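Local coordinates for Afp3 (Serratia entomophila, PDB 6RBN), which probably forms, with Afp2, part of the helical contractile sheath around the Afp1 tube of the anti-feeding prophage, a phage-tail-like injection system, at residues Trp377-Tyr389 / Ala405-Thr417. Residues are numbered along the deposited sequence; the frame is centred on the assembly and turned at random.
Sequences WKRVQTAIDNYLY and AYFVRVGKGITMT
Tyr406, Val408 and Val410 stand on one side of the strand 406-409 and its extension and press into helix 377-389, which runs antiparallel above them at 8.7 Å between axes. Tyr406 lays one ring face under Leu388, whose CB sits 3.8 Å from the ring centroid. Tyr406 CG lies between the backbone N and carbonyl carbon (chi1 63°), which stands the ring up beside the helix. The ring edge receives Asp385 OD1, 3.2 Å from Tyr406 CE2, and the hydroxyl reaches Tyr389 CB. Val408 fills the hollow between Gln381, Ile384 and Leu388. Its CG2 meets Ile384 CG2 at 3.7 Å, while CG1 lies against Gln381 CG. Val410 is the next bump, with CG1 3.4 Å from Trp377 O and CG2 against Trp377 CB. The Lys378 chain, bent at chi2 and chi3, brings NZ round to donate to Gln381 OE1 (2.9 Å). Past the strand, Met416 CE lies over one face of the six-membered ring of Trp377, 3.8 Å from its centroid, a CH-pi contact; SD is oblique, a Met-aromatic pair. Asn372 takes the hydrogen bond of Trp377 NE1. The result is a helix packed on an antiparallel sheet, with strands 406-409 and 425-432, in a phage tail sheath C-terminal domain.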
# COMPACT_ATOMS: atom_id res chain seq x y z
N TRP D 377 -29.84 29.35 -20.78
CA TRP D 377 -30.43 30.16 -19.72
C TRP D 377 -29.69 29.97 -18.40
O TRP D 377 -29.65 30.89 -17.58
CB TRP D 377 -31.89 29.79 -19.53
CG TRP D 377 -32.73 29.99 -20.74
CD1 TRP D 377 -32.43 30.75 -21.83
CD2 TRP D 377 -33.98 29.37 -21.02
NE1 TRP D 377 -33.44 30.67 -22.76
CE2 TRP D 377 -34.40 29.81 -22.28
CE3 TRP D 377 -34.80 28.48 -20.31
CZ2 TRP D 377 -35.59 29.41 -22.85
CZ3 TRP D 377 -35.98 28.07 -20.89
CH2 TRP D 377 -36.37 28.54 -22.14
N LYS D 378 -29.10 28.80 -18.19
CA LYS D 378 -28.29 28.57 -17.00
C LYS D 378 -26.88 29.13 -17.16
O LYS D 378 -26.25 29.49 -16.16
CB LYS D 378 -28.21 27.08 -16.69
CG LYS D 378 -29.55 26.36 -16.48
CD LYS D 378 -30.25 26.70 -15.17
CE LYS D 378 -31.42 27.65 -15.36
NZ LYS D 378 -32.18 27.89 -14.11
N ARG D 379 -26.37 29.21 -18.39
CA ARG D 379 -25.08 29.85 -18.62
C ARG D 379 -25.18 31.36 -18.44
O ARG D 379 -24.19 32.01 -18.09
CB ARG D 379 -24.56 29.52 -20.01
CG ARG D 379 -24.16 28.08 -20.21
CD ARG D 379 -23.74 27.81 -21.64
NE ARG D 379 -22.50 28.48 -22.00
CZ ARG D 379 -22.42 29.50 -22.86
NH1 ARG D 379 -23.52 29.96 -23.44
NH2 ARG D 379 -21.25 30.05 -23.13
N VAL D 380 -26.35 31.93 -18.70
CA VAL D 380 -26.56 33.35 -18.52
C VAL D 380 -26.83 33.67 -17.05
O VAL D 380 -26.37 34.70 -16.53
CB VAL D 380 -27.70 33.81 -19.44
CG1 VAL D 380 -28.08 35.23 -19.19
CG2 VAL D 380 -27.28 33.69 -20.89
N GLN D 381 -27.53 32.78 -16.35
CA GLN D 381 -27.82 32.98 -14.93
C GLN D 381 -26.55 32.92 -14.09
O GLN D 381 -26.40 33.68 -13.12
CB GLN D 381 -28.82 31.92 -14.45
CG GLN D 381 -29.24 32.07 -13.01
CD GLN D 381 -30.23 31.03 -12.58
OE1 GLN D 381 -30.59 30.15 -13.35
NE2 GLN D 381 -30.67 31.12 -11.33
N THR D 382 -25.61 32.05 -14.45
CA THR D 382 -24.37 31.92 -13.69
C THR D 382 -23.44 33.10 -13.94
O THR D 382 -22.74 33.55 -13.03
CB THR D 382 -23.69 30.60 -14.04
OG1 THR D 382 -24.62 29.53 -13.82
CG2 THR D 382 -22.47 30.35 -13.19
N ALA D 383 -23.45 33.63 -15.17
CA ALA D 383 -22.61 34.78 -15.49
C ALA D 383 -23.08 36.04 -14.77
O ALA D 383 -22.26 36.93 -14.49
CB ALA D 383 -22.60 35.01 -17.00
N ILE D 384 -24.37 36.14 -14.46
CA ILE D 384 -24.86 37.26 -13.66
C ILE D 384 -24.63 36.98 -12.18
O ILE D 384 -24.27 37.89 -11.42
CB ILE D 384 -26.34 37.52 -13.98
CG1 ILE D 384 -26.51 37.85 -15.46
CG2 ILE D 384 -26.88 38.68 -13.18
CD1 ILE D 384 -27.95 37.89 -15.90
N ASP D 385 -24.79 35.73 -11.76
CA ASP D 385 -24.60 35.36 -10.36
C ASP D 385 -23.14 35.46 -9.94
O ASP D 385 -22.86 35.76 -8.78
CB ASP D 385 -25.13 33.95 -10.13
CG ASP D 385 -25.12 33.56 -8.67
OD1 ASP D 385 -26.02 34.01 -7.93
OD2 ASP D 385 -24.22 32.80 -8.25
N ASN D 386 -22.21 35.21 -10.86
CA ASN D 386 -20.80 35.40 -10.53
C ASN D 386 -20.45 36.87 -10.43
O ASN D 386 -19.55 37.24 -9.67
CB ASN D 386 -19.91 34.73 -11.57
CG ASN D 386 -19.95 33.22 -11.48
OD1 ASN D 386 -20.01 32.65 -10.39
ND2 ASN D 386 -19.88 32.56 -12.63
N TYR D 387 -21.12 37.72 -11.20
CA TYR D 387 -20.86 39.15 -11.13
C TYR D 387 -21.43 39.75 -9.85
O TYR D 387 -20.77 40.56 -9.19
CB TYR D 387 -21.43 39.87 -12.36
CG TYR D 387 -21.19 41.35 -12.33
CD1 TYR D 387 -19.94 41.88 -12.60
CD2 TYR D 387 -22.22 42.23 -12.02
CE1 TYR D 387 -19.72 43.23 -12.57
CE2 TYR D 387 -22.00 43.59 -11.98
CZ TYR D 387 -20.75 44.08 -12.26
OH TYR D 387 -20.53 45.43 -12.22
N LEU D 388 -22.66 39.37 -9.50
CA LEU D 388 -23.30 39.94 -8.33
C LEU D 388 -22.71 39.41 -7.03
O LEU D 388 -22.86 40.05 -5.99
CB LEU D 388 -24.80 39.66 -8.35
CG LEU D 388 -25.59 40.30 -9.48
CD1 LEU D 388 -27.03 39.86 -9.40
CD2 LEU D 388 -25.48 41.80 -9.42
N TYR D 389 -22.05 38.26 -7.06
CA TYR D 389 -21.38 37.77 -5.87
C TYR D 389 -20.13 38.58 -5.57
O TYR D 389 -19.84 38.86 -4.40
CB TYR D 389 -21.03 36.30 -6.00
CG TYR D 389 -20.39 35.72 -4.76
CD1 TYR D 389 -21.15 35.40 -3.65
CD2 TYR D 389 -19.02 35.51 -4.70
CE1 TYR D 389 -20.57 34.88 -2.52
CE2 TYR D 389 -18.43 35.00 -3.57
CZ TYR D 389 -19.21 34.68 -2.48
OH TYR D 389 -18.62 34.16 -1.35
N ALA D 405 -28.84 39.97 -0.49
CA ALA D 405 -28.27 41.02 -1.31
C ALA D 405 -28.86 41.03 -2.71
O ALA D 405 -29.18 42.10 -3.25
CB ALA D 405 -26.75 40.86 -1.39
N TYR D 406 -29.03 39.86 -3.32
CA TYR D 406 -29.41 39.80 -4.73
C TYR D 406 -30.15 38.51 -5.02
O TYR D 406 -30.25 37.62 -4.16
CB TYR D 406 -28.18 39.94 -5.64
CG TYR D 406 -27.15 38.84 -5.50
CD1 TYR D 406 -26.15 38.91 -4.54
CD2 TYR D 406 -27.17 37.73 -6.35
CE1 TYR D 406 -25.22 37.91 -4.41
CE2 TYR D 406 -26.25 36.73 -6.22
CZ TYR D 406 -25.27 36.82 -5.26
OH TYR D 406 -24.34 35.82 -5.14
N PHE D 407 -30.68 38.42 -6.24
CA PHE D 407 -31.26 37.20 -6.78
C PHE D 407 -31.24 37.28 -8.29
O PHE D 407 -31.35 38.37 -8.86
CB PHE D 407 -32.69 36.95 -6.27
CG PHE D 407 -33.71 37.97 -6.73
CD1 PHE D 407 -33.90 39.13 -6.01
CD2 PHE D 407 -34.50 37.74 -7.84
CE1 PHE D 407 -34.83 40.06 -6.41
CE2 PHE D 407 -35.43 38.67 -8.25
CZ PHE D 407 -35.60 39.83 -7.53
N VAL D 408 -31.09 36.13 -8.95
CA VAL D 408 -31.21 36.02 -10.40
C VAL D 408 -32.21 34.92 -10.69
O VAL D 408 -32.11 33.82 -10.14
CB VAL D 408 -29.85 35.70 -11.07
CG1 VAL D 408 -30.01 35.68 -12.58
CG2 VAL D 408 -28.78 36.69 -10.66
N ARG D 409 -33.19 35.21 -11.56
CA ARG D 409 -34.25 34.26 -11.88
C ARG D 409 -34.41 34.16 -13.39
O ARG D 409 -34.52 35.18 -14.08
CB ARG D 409 -35.57 34.68 -11.25
CG ARG D 409 -35.58 34.62 -9.75
CD ARG D 409 -36.87 35.16 -9.19
NE ARG D 409 -36.83 35.21 -7.73
CZ ARG D 409 -37.78 35.75 -6.97
NH1 ARG D 409 -38.85 36.28 -7.54
NH2 ARG D 409 -37.66 35.75 -5.66
N VAL D 410 -34.45 32.93 -13.89
CA VAL D 410 -34.72 32.66 -15.30
C VAL D 410 -35.31 31.25 -15.39
O VAL D 410 -34.99 30.38 -14.57
CB VAL D 410 -33.44 32.84 -16.16
CG1 VAL D 410 -32.38 31.81 -15.82
CG2 VAL D 410 -33.76 32.85 -17.65
N GLY D 411 -36.22 31.06 -16.33
CA GLY D 411 -36.84 29.76 -16.52
C GLY D 411 -37.88 29.84 -17.61
O GLY D 411 -37.99 30.85 -18.30
N LYS D 412 -38.66 28.78 -17.75
CA LYS D 412 -39.75 28.82 -18.71
C LYS D 412 -41.11 29.00 -18.06
O LYS D 412 -41.93 29.77 -18.57
CB LYS D 412 -39.77 27.55 -19.58
CG LYS D 412 -40.78 27.62 -20.72
CD LYS D 412 -40.61 26.49 -21.71
CE LYS D 412 -41.15 25.18 -21.17
NZ LYS D 412 -41.09 24.13 -22.21
N GLY D 413 -41.37 28.34 -16.93
CA GLY D 413 -42.55 28.68 -16.16
C GLY D 413 -42.38 29.99 -15.42
O GLY D 413 -43.34 30.72 -15.19
N ILE D 414 -41.14 30.31 -15.05
CA ILE D 414 -40.81 31.53 -14.33
C ILE D 414 -40.22 32.50 -15.35
O ILE D 414 -39.39 32.11 -16.17
CB ILE D 414 -39.80 31.28 -13.19
CG1 ILE D 414 -40.27 30.17 -12.25
CG2 ILE D 414 -39.60 32.52 -12.36
CD1 ILE D 414 -39.63 28.81 -12.51
N THR D 415 -40.68 33.75 -15.32
CA THR D 415 -40.21 34.93 -16.07
C THR D 415 -40.48 34.87 -17.57
O THR D 415 -40.25 35.88 -18.24
CB THR D 415 -38.71 35.24 -15.90
OG1 THR D 415 -37.93 34.21 -16.52
CG2 THR D 415 -38.33 35.32 -14.45
N MET D 416 -40.97 33.77 -18.12
CA MET D 416 -41.24 33.69 -19.55
C MET D 416 -42.51 32.90 -19.81
O MET D 416 -43.10 32.32 -18.90
CB MET D 416 -40.10 33.07 -20.35
CG MET D 416 -38.95 34.01 -20.65
SD MET D 416 -37.80 33.33 -21.86
CE MET D 416 -36.71 32.36 -20.85
N THR D 417 -42.95 32.94 -21.06
CA THR D 417 -43.97 32.06 -21.60
C THR D 417 -43.43 31.45 -22.88
O THR D 417 -42.48 31.97 -23.47
CB THR D 417 -45.29 32.80 -21.89
OG1 THR D 417 -45.05 33.85 -22.84
CG2 THR D 417 -45.89 33.39 -20.62